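Pectinesterase (Sitophilus oryzae, PDB 4PMH) probably catalyses the demethylation of pectin by hydrolysing galacturonosyl methyl esters, releasing methanol, and so acts in the digestion of plant cell walls. Local coordinates at residues 251-256 and 288-293; 307-312 and 353-358; 222-227 and 246-251. All coordinates share one frame; numbering follows the deposited sequence.

The three contacts lie on the same parallel beta-helix. Contact 1 is in the middle, with its centre about 11 Å from the centres of contact 2 and contact 3. The centres of contacts 2 and 3 are about 21 Å apart, and these two do not touch. Contacts 1 and 3 share Thr-251. They also meet at the probable active site, where Arg-290 NH2 of contact 1 forms a 2.8 Å salt bridge to OD2 of Asp-226 in contact 3, the nucleophile by similarity. Val-253 N lies 3.0 Å from Asp-224 O in a probable hydrogen bond. Contact 2 reaches contact 1 by packing, with Phe-356 CZ 3.5 Å from Ala-291 N.

Contact 1 (251-256 and 288-293)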
# COMPACT_ATOMS: atom_id res chain seq x y z
N THR A 251 6.83 6.30 -18.24
CA THR A 251 5.60 5.47 -18.19
C THR A 251 5.10 4.89 -16.85
O THR A 251 5.19 3.69 -16.63
CB THR A 251 5.74 4.29 -19.16
OG1 THR A 251 4.53 3.53 -19.16
CG2 THR A 251 6.93 3.41 -18.77
N ALA A 252 4.52 5.72 -16.00
CA ALA A 252 4.18 5.36 -14.61
C ALA A 252 2.87 4.57 -14.46
O ALA A 252 2.03 4.59 -15.35
CB ALA A 252 4.10 6.64 -13.80
N VAL A 253 2.71 3.89 -13.32
CA VAL A 253 1.47 3.17 -12.98
C VAL A 253 1.23 3.23 -11.48
O VAL A 253 2.11 2.90 -10.71
CB VAL A 253 1.51 1.69 -13.37
CG1 VAL A 253 0.09 1.14 -13.44
CG2 VAL A 253 2.23 1.46 -14.69
N VAL A 254 0.04 3.61 -11.04
CA VAL A 254 -0.20 3.80 -9.60
C VAL A 254 -0.47 2.47 -8.89
O VAL A 254 0.36 2.01 -8.07
CB VAL A 254 -1.34 4.78 -9.36
CG1 VAL A 254 -1.63 4.94 -7.87
CG2 VAL A 254 -1.02 6.12 -10.00
N PHE A 255 -1.62 1.86 -9.19
CA PHE A 255 -2.11 0.67 -8.50
C PHE A 255 -1.76 -0.63 -9.23
O PHE A 255 -1.89 -0.71 -10.44
CB PHE A 255 -3.62 0.74 -8.31
CG PHE A 255 -4.07 1.94 -7.51
CD1 PHE A 255 -4.04 1.92 -6.14
CD2 PHE A 255 -4.51 3.09 -8.15
CE1 PHE A 255 -4.44 3.02 -5.40
CE2 PHE A 255 -4.92 4.20 -7.43
CZ PHE A 255 -4.88 4.17 -6.05
N ALA A 256 -1.34 -1.63 -8.46
CA ALA A 256 -1.10 -2.97 -8.98
C ALA A 256 -1.67 -4.02 -8.02
O ALA A 256 -0.94 -4.71 -7.34
CB ALA A 256 0.39 -3.22 -9.24
N LEU A 288 -3.46 4.74 -14.29
CA LEU A 288 -4.06 4.53 -12.99
C LEU A 288 -3.74 3.14 -12.44
O LEU A 288 -3.59 2.98 -11.22
CB LEU A 288 -5.58 4.71 -13.09
CG LEU A 288 -6.07 6.13 -13.38
CD1 LEU A 288 -7.59 6.13 -13.49
CD2 LEU A 288 -5.61 7.13 -12.32
N GLY A 289 -3.62 2.13 -13.30
CA GLY A 289 -3.40 0.80 -12.80
C GLY A 289 -3.08 -0.28 -13.81
O GLY A 289 -3.24 -0.09 -15.03
N ARG A 290 -2.58 -1.39 -13.28
CA ARG A 290 -2.45 -2.64 -14.00
C ARG A 290 -2.59 -3.80 -13.01
O ARG A 290 -2.33 -3.66 -11.82
CB ARG A 290 -1.10 -2.73 -14.71
CG ARG A 290 0.11 -2.87 -13.81
CD ARG A 290 1.38 -2.86 -14.65
NE ARG A 290 2.59 -2.89 -13.85
CZ ARG A 290 3.79 -3.27 -14.29
NH1 ARG A 290 3.98 -3.61 -15.56
NH2 ARG A 290 4.82 -3.29 -13.46
N ALA A 291 -2.98 -4.95 -13.52
CA ALA A 291 -3.15 -6.11 -12.69
C ALA A 291 -1.78 -6.67 -12.34
O ALA A 291 -0.91 -6.81 -13.24
CB ALA A 291 -3.98 -7.15 -13.41
N TRP A 292 -1.57 -6.91 -11.05
CA TRP A 292 -0.43 -7.72 -10.60
C TRP A 292 -0.91 -9.15 -10.61
O TRP A 292 -1.67 -9.58 -9.74
CB TRP A 292 0.11 -7.30 -9.23
CG TRP A 292 1.26 -8.19 -8.73
CD1 TRP A 292 2.13 -8.92 -9.51
CD2 TRP A 292 1.64 -8.41 -7.38
NE1 TRP A 292 3.04 -9.60 -8.69
CE2 TRP A 292 2.75 -9.29 -7.38
CE3 TRP A 292 1.15 -7.95 -6.15
CZ2 TRP A 292 3.36 -9.72 -6.21
CZ3 TRP A 292 1.75 -8.38 -4.99
CH2 TRP A 292 2.85 -9.26 -5.02
N ASP A 293 -0.49 -9.86 -11.64
CA ASP A 293 -0.91 -11.22 -11.90
C ASP A 293 0.11 -12.12 -11.20
O ASP A 293 0.88 -12.85 -11.87
CB ASP A 293 -0.95 -11.48 -13.44
CG ASP A 293 -2.30 -11.11 -14.08
OD1 ASP A 293 -3.23 -10.64 -13.37
OD2 ASP A 293 -2.42 -11.34 -15.31
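Val-253 turns CG1 anti to its own backbone N (chi1 -161°), and this sets the methyl against the neighbouring strand at Gly-289. CG1 lies 3.5 Å from Gly-289 C. Arg-290 answers with CG held between its backbone N and carbonyl carbon (chi1 69°), which brings CG to 4.0 Å from Val-253 CG1. From there the arginine chain runs extended to NE. The guanidinium is held by a salt bridge to Asp-226, the nucleophile by similarity, and Val-253 CG2 approaches it obliquely. Arg-290 and Trp-292 are both substrate-binding residues by similarity.

The backbones pair in parallel around Phe-255 and Gly-289. Phe-255 N donates to Leu-288 O at 3.0 Å, nearly straight at 170°. Arg-290 N returns a bond of 3.0 Å to Phe-255 O. This is the ladder between successive coils of the right-handed parallel beta-helix of pectinesterases, and the chain turns a corner at Leu-288. The carbonyl of Leu-288 has a second neighbour. Its O sits at the edge of the Phe-255 ring, near the ring plane, 3.2 Å from CD2. The Phe-255 ring also meets Phe-241 edge-to-face.

Beyond the bridge the two chains stay close. Ala-256 CA makes a C-H...O contact of 3.2 Å with Arg-290 O. Trp-292 then touches Ala-256 with the root of its side chain, CB to CB at 4.1 Å. The indole leads away from the strand. Ala-256 O lies at its edge, and Phe-229 meets the ring at a steep tilt.

Contact 2 (307-312 and 353-358)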
# COMPACT_ATOMS: atom_id res chain seq x y z
N SER A 307 -6.47 -17.67 -11.04
CA SER A 307 -5.41 -16.66 -11.01
C SER A 307 -5.90 -15.38 -10.33
O SER A 307 -7.10 -15.14 -10.30
CB SER A 307 -4.90 -16.35 -12.41
OG SER A 307 -4.47 -17.53 -13.08
N PRO A 308 -4.97 -14.57 -9.77
CA PRO A 308 -5.38 -13.29 -9.20
C PRO A 308 -6.04 -12.45 -10.26
O PRO A 308 -5.72 -12.59 -11.45
CB PRO A 308 -4.06 -12.63 -8.80
CG PRO A 308 -3.04 -13.70 -8.77
CD PRO A 308 -3.51 -14.79 -9.68
N ASN A 309 -6.98 -11.61 -9.85
CA ASN A 309 -7.54 -10.66 -10.77
C ASN A 309 -7.85 -9.37 -10.03
O ASN A 309 -8.94 -9.19 -9.46
CB ASN A 309 -8.76 -11.24 -11.49
CG ASN A 309 -9.19 -10.41 -12.69
OD1 ASN A 309 -8.37 -9.75 -13.36
ND2 ASN A 309 -10.49 -10.44 -12.95
N GLY A 310 -6.84 -8.49 -10.02
CA GLY A 310 -6.85 -7.27 -9.21
C GLY A 310 -8.14 -6.47 -9.27
O GLY A 310 -8.67 -6.22 -10.35
N GLN A 311 -8.64 -6.06 -8.11
CA GLN A 311 -9.90 -5.33 -7.99
C GLN A 311 -9.62 -3.95 -7.44
O GLN A 311 -8.94 -3.82 -6.41
CB GLN A 311 -10.88 -6.08 -7.10
CG GLN A 311 -12.36 -5.71 -7.29
CD GLN A 311 -12.79 -4.44 -6.58
OE1 GLN A 311 -12.20 -4.02 -5.59
NE2 GLN A 311 -13.85 -3.81 -7.11
N LEU A 312 -10.16 -2.93 -8.12
CA LEU A 312 -9.96 -1.53 -7.78
C LEU A 312 -11.13 -0.66 -8.24
O LEU A 312 -11.48 -0.67 -9.39
CB LEU A 312 -8.70 -0.98 -8.45
CG LEU A 312 -8.47 0.52 -8.37
CD1 LEU A 312 -8.30 1.03 -6.94
CD2 LEU A 312 -7.23 0.86 -9.18
N TYR A 353 -12.51 -10.48 -17.65
CA TYR A 353 -12.11 -9.10 -17.81
C TYR A 353 -11.41 -8.65 -16.53
O TYR A 353 -11.54 -9.29 -15.48
CB TYR A 353 -13.34 -8.22 -17.99
CG TYR A 353 -14.15 -8.56 -19.21
CD1 TYR A 353 -13.88 -7.96 -20.43
CD2 TYR A 353 -15.20 -9.48 -19.14
CE1 TYR A 353 -14.63 -8.26 -21.56
CE2 TYR A 353 -15.96 -9.79 -20.27
CZ TYR A 353 -15.67 -9.19 -21.47
OH TYR A 353 -16.40 -9.48 -22.59
N ASN A 354 -10.71 -7.52 -16.62
CA ASN A 354 -10.18 -6.88 -15.44
C ASN A 354 -11.29 -6.32 -14.57
O ASN A 354 -12.45 -6.25 -14.99
CB ASN A 354 -9.19 -5.81 -15.82
CG ASN A 354 -7.93 -6.39 -16.41
OD1 ASN A 354 -7.81 -6.51 -17.63
ND2 ASN A 354 -7.02 -6.84 -15.54
N ARG A 355 -10.94 -5.97 -13.34
CA ARG A 355 -11.92 -5.45 -12.38
C ARG A 355 -11.49 -4.08 -11.88
O ARG A 355 -11.46 -3.81 -10.67
CB ARG A 355 -12.13 -6.41 -11.18
CG ARG A 355 -12.30 -7.90 -11.52
CD ARG A 355 -11.60 -8.77 -10.44
NE ARG A 355 -12.53 -8.94 -9.38
CZ ARG A 355 -12.31 -9.39 -8.16
NH1 ARG A 355 -11.11 -9.77 -7.72
NH2 ARG A 355 -13.36 -9.44 -7.37
N PHE A 356 -11.18 -3.21 -12.82
CA PHE A 356 -10.85 -1.83 -12.53
C PHE A 356 -12.01 -0.95 -12.96
O PHE A 356 -12.41 -0.98 -14.12
CB PHE A 356 -9.59 -1.41 -13.29
CG PHE A 356 -8.39 -2.28 -13.06
CD1 PHE A 356 -8.19 -2.92 -11.85
CD2 PHE A 356 -7.46 -2.45 -14.06
CE1 PHE A 356 -7.07 -3.71 -11.65
CE2 PHE A 356 -6.34 -3.24 -13.87
CZ PHE A 356 -6.15 -3.87 -12.67
N TRP A 357 -12.55 -0.18 -12.03
CA TRP A 357 -13.75 0.61 -12.31
C TRP A 357 -13.69 1.98 -11.68
O TRP A 357 -12.97 2.20 -10.72
CB TRP A 357 -15.02 -0.09 -11.78
CG TRP A 357 -15.04 -1.59 -11.93
CD1 TRP A 357 -14.64 -2.52 -10.99
CD2 TRP A 357 -15.52 -2.33 -13.04
NE1 TRP A 357 -14.83 -3.79 -11.47
CE2 TRP A 357 -15.37 -3.71 -12.73
CE3 TRP A 357 -16.06 -1.97 -14.28
CZ2 TRP A 357 -15.73 -4.73 -13.62
CZ3 TRP A 357 -16.41 -2.98 -15.16
CH2 TRP A 357 -16.25 -4.35 -14.82
N GLU A 358 -14.51 2.89 -12.20
CA GLU A 358 -14.61 4.22 -11.63
C GLU A 358 -16.07 4.61 -11.44
O GLU A 358 -16.93 4.08 -12.12
CB GLU A 358 -13.99 5.23 -12.56
CG GLU A 358 -12.50 5.10 -12.71
CD GLU A 358 -12.03 6.01 -13.80
OE1 GLU A 358 -11.74 5.48 -14.87
OE2 GLU A 358 -12.01 7.25 -13.60
O HOH W 1 -8.15 -6.90 -12.92
O HOH W 2 -15.12 -5.74 -9.40
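Strand 355-359, an outermost strand of the long parallel sheet, joins strand 311-315 where Leu-312 bridges Phe-356. Leu-312 N donates to Arg-355 O at 3.0 Å, and Trp-357 N donates to Leu-312 O at 2.9 Å. Leu-312 CB meets Phe-356 CD1 on the same face of the sheet.

Asn-309 ties the two chains together on the N-terminal side of the Leu-312 bridge. Its ND2 gives a hydrogen bond of 3.0 Å to Tyr-353 O, which lies close to the amide plane. The same nitrogen also bonds Asp-351, OD1 bonds Arg-336, and Asn-354 OD1 bonds Ser-339 N.

Water 1 fills the corner between the chains. It donates to Asn-309 OD1 and to Gly-310 O, the latter at 2.7 Å, and accepts from Asn-354 ND2 and Arg-355 N. It also sits over one face of the Phe-356 ring, offset toward the rim. The pairing extends one face of the beta-helix at its C-terminal end, with water 1 bridging the chains beside Gly-310 and Arg-355.

Arg-355 folds at chi3 (85°), which lays its guanidinium against Gln-311. Gln-311 CB stands over the centre of the group, 3.7 Å above the plane. NH2 bonds Lys-263 O and Asn-349. Gln-311 OE1 bonds Gly-266 N and Tyr-26, while NE2 lies at the indole edge of Trp-357. Water 2 accepts from Gln-311 NE2 and, at 2.9 Å, from Trp-357 NE1.

Contact 3 (222-227 and 246-251); sequences EGDIDF and DRRSDT
Salt bridges carry this contact, and the carboxylate of Asp-224 is their centre. Arg-247 grips it side-on with two nitrogens, one to each oxygen. NE donates to Asp-224 OD2 at 2.9 Å. That bond is nearly straight (172°), lies in the guanidinium plane and uses the syn lone pair. NH2 donates to Asp-224 OD1 at 2.8 Å, but this bond is more bent, and it meets the oxygen 32° out of the carboxylate plane. The bend of Arg-247 at chi3 (73°) turns the guanidinium back to the acid. Arg-248 NE is a long partner of Asp-224 OD2 at 3.9 Å. OD2 also lies close to Arg-248 CG and CD, beside that long partner. The charge on Arg-248 is probably also felt by Asp-250, whose OD1 lies over one face of the guanidinium. No N-H points at that oxygen.

Van der Waals packing comes from Ile-225. Its CG1 lies over the opposite face of the Arg-248 guanidinium, 3.1 Å above the plane and toward the rim. Its CD1 also reaches Thr-251 O, at 3.5 Å.

Water adds a further link. Water 3 accepts from Arg-247 N at 2.9 Å and lies within bonding distance of Asp-224 OD2.

The contact fastens the irregular loop between strands 240-243 and 252-257 to the chain leaving strand 220-223. That chain turns a corner at Asp-226, the nucleophile by similarity. The arrangement is a salt-bridge network of Asp-224, Arg-247, Arg-248 and Asp-250 beside the probable active site of a pectinesterase beta-helix.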
# COMPACT_ATOMS: atom_id res chain seq x y z
N GLU A 222 3.43 8.39 -2.39
CA GLU A 222 4.09 8.68 -3.65
C GLU A 222 4.95 7.55 -4.16
O GLU A 222 5.44 6.73 -3.41
CB GLU A 222 4.93 9.99 -3.58
CG GLU A 222 6.04 10.04 -2.56
CD GLU A 222 6.87 11.35 -2.59
OE1 GLU A 222 8.10 11.23 -2.44
OE2 GLU A 222 6.31 12.47 -2.74
N GLY A 223 5.13 7.56 -5.47
CA GLY A 223 5.91 6.56 -6.17
C GLY A 223 5.81 6.80 -7.65
O GLY A 223 5.35 7.85 -8.10
N ASP A 224 6.23 5.82 -8.43
CA ASP A 224 6.11 5.90 -9.86
C ASP A 224 5.59 4.62 -10.50
O ASP A 224 4.84 4.73 -11.44
CB ASP A 224 7.41 6.36 -10.52
CG ASP A 224 8.64 5.57 -10.08
OD1 ASP A 224 8.55 4.39 -9.66
OD2 ASP A 224 9.75 6.16 -10.19
N ILE A 225 5.96 3.44 -9.99
CA ILE A 225 5.55 2.17 -10.57
C ILE A 225 5.01 1.19 -9.52
O ILE A 225 5.70 0.83 -8.54
CB ILE A 225 6.73 1.49 -11.31
CG1 ILE A 225 7.12 2.31 -12.55
CG2 ILE A 225 6.41 0.04 -11.69
CD1 ILE A 225 6.37 1.94 -13.81
N ASP A 226 3.77 0.73 -9.74
CA ASP A 226 3.11 -0.21 -8.82
C ASP A 226 3.26 0.24 -7.38
O ASP A 226 3.54 -0.57 -6.50
CB ASP A 226 3.66 -1.65 -8.98
CG ASP A 226 3.60 -2.17 -10.41
OD1 ASP A 226 2.87 -1.62 -11.28
OD2 ASP A 226 4.29 -3.18 -10.68
N PHE A 227 3.12 1.53 -7.12
CA PHE A 227 3.43 2.04 -5.77
C PHE A 227 2.35 1.83 -4.73
O PHE A 227 2.53 2.14 -3.53
CB PHE A 227 4.03 3.46 -5.79
CG PHE A 227 3.11 4.57 -6.18
CD1 PHE A 227 3.05 5.03 -7.50
CD2 PHE A 227 2.38 5.26 -5.21
CE1 PHE A 227 2.25 6.12 -7.84
CE2 PHE A 227 1.58 6.33 -5.55
CZ PHE A 227 1.53 6.78 -6.86
N ASP A 246 10.93 12.21 -10.69
CA ASP A 246 12.36 12.42 -10.41
C ASP A 246 13.22 11.18 -10.63
O ASP A 246 14.44 11.29 -10.75
CB ASP A 246 12.57 12.87 -8.96
CG ASP A 246 12.46 11.72 -7.98
OD1 ASP A 246 11.59 10.85 -8.21
OD2 ASP A 246 13.23 11.67 -7.01
N ARG A 247 12.62 10.00 -10.61
CA ARG A 247 13.36 8.82 -10.97
C ARG A 247 13.14 8.54 -12.43
O ARG A 247 14.03 8.06 -13.11
CB ARG A 247 12.93 7.62 -10.13
CG ARG A 247 13.81 6.39 -10.32
CD ARG A 247 13.40 5.26 -9.41
NE ARG A 247 12.15 4.65 -9.84
CZ ARG A 247 11.97 3.36 -10.13
NH1 ARG A 247 12.97 2.47 -10.02
NH2 ARG A 247 10.78 2.96 -10.52
N ARG A 248 11.95 8.82 -12.93
CA ARG A 248 11.62 8.41 -14.28
C ARG A 248 10.41 9.15 -14.79
O ARG A 248 9.53 9.54 -14.02
CB ARG A 248 11.39 6.91 -14.31
CG ARG A 248 10.98 6.33 -12.96
CD ARG A 248 10.11 5.12 -13.12
NE ARG A 248 8.93 5.46 -13.90
CZ ARG A 248 8.31 4.65 -14.74
NH1 ARG A 248 8.74 3.40 -14.95
NH2 ARG A 248 7.27 5.09 -15.40
N SER A 249 10.38 9.33 -16.11
CA SER A 249 9.43 10.23 -16.76
C SER A 249 9.00 9.69 -18.12
O SER A 249 8.77 10.47 -19.05
CB SER A 249 10.09 11.60 -16.91
OG SER A 249 11.28 11.48 -17.66
N ASP A 250 8.91 8.37 -18.23
CA ASP A 250 8.43 7.75 -19.44
C ASP A 250 7.03 7.17 -19.23
O ASP A 250 6.13 7.56 -19.95
CB ASP A 250 9.43 6.70 -20.00
CG ASP A 250 9.51 5.44 -19.15
OD1 ASP A 250 9.31 5.54 -17.91
OD2 ASP A 250 9.79 4.34 -19.71
N THR A 251 6.83 6.30 -18.24
CA THR A 251 5.60 5.47 -18.19
C THR A 251 5.10 4.89 -16.85
O THR A 251 5.19 3.69 -16.63
CB THR A 251 5.74 4.29 -19.16
OG1 THR A 251 4.53 3.53 -19.16
CG2 THR A 251 6.93 3.41 -18.77
O HOH W 3 9.82 9.23 -10.88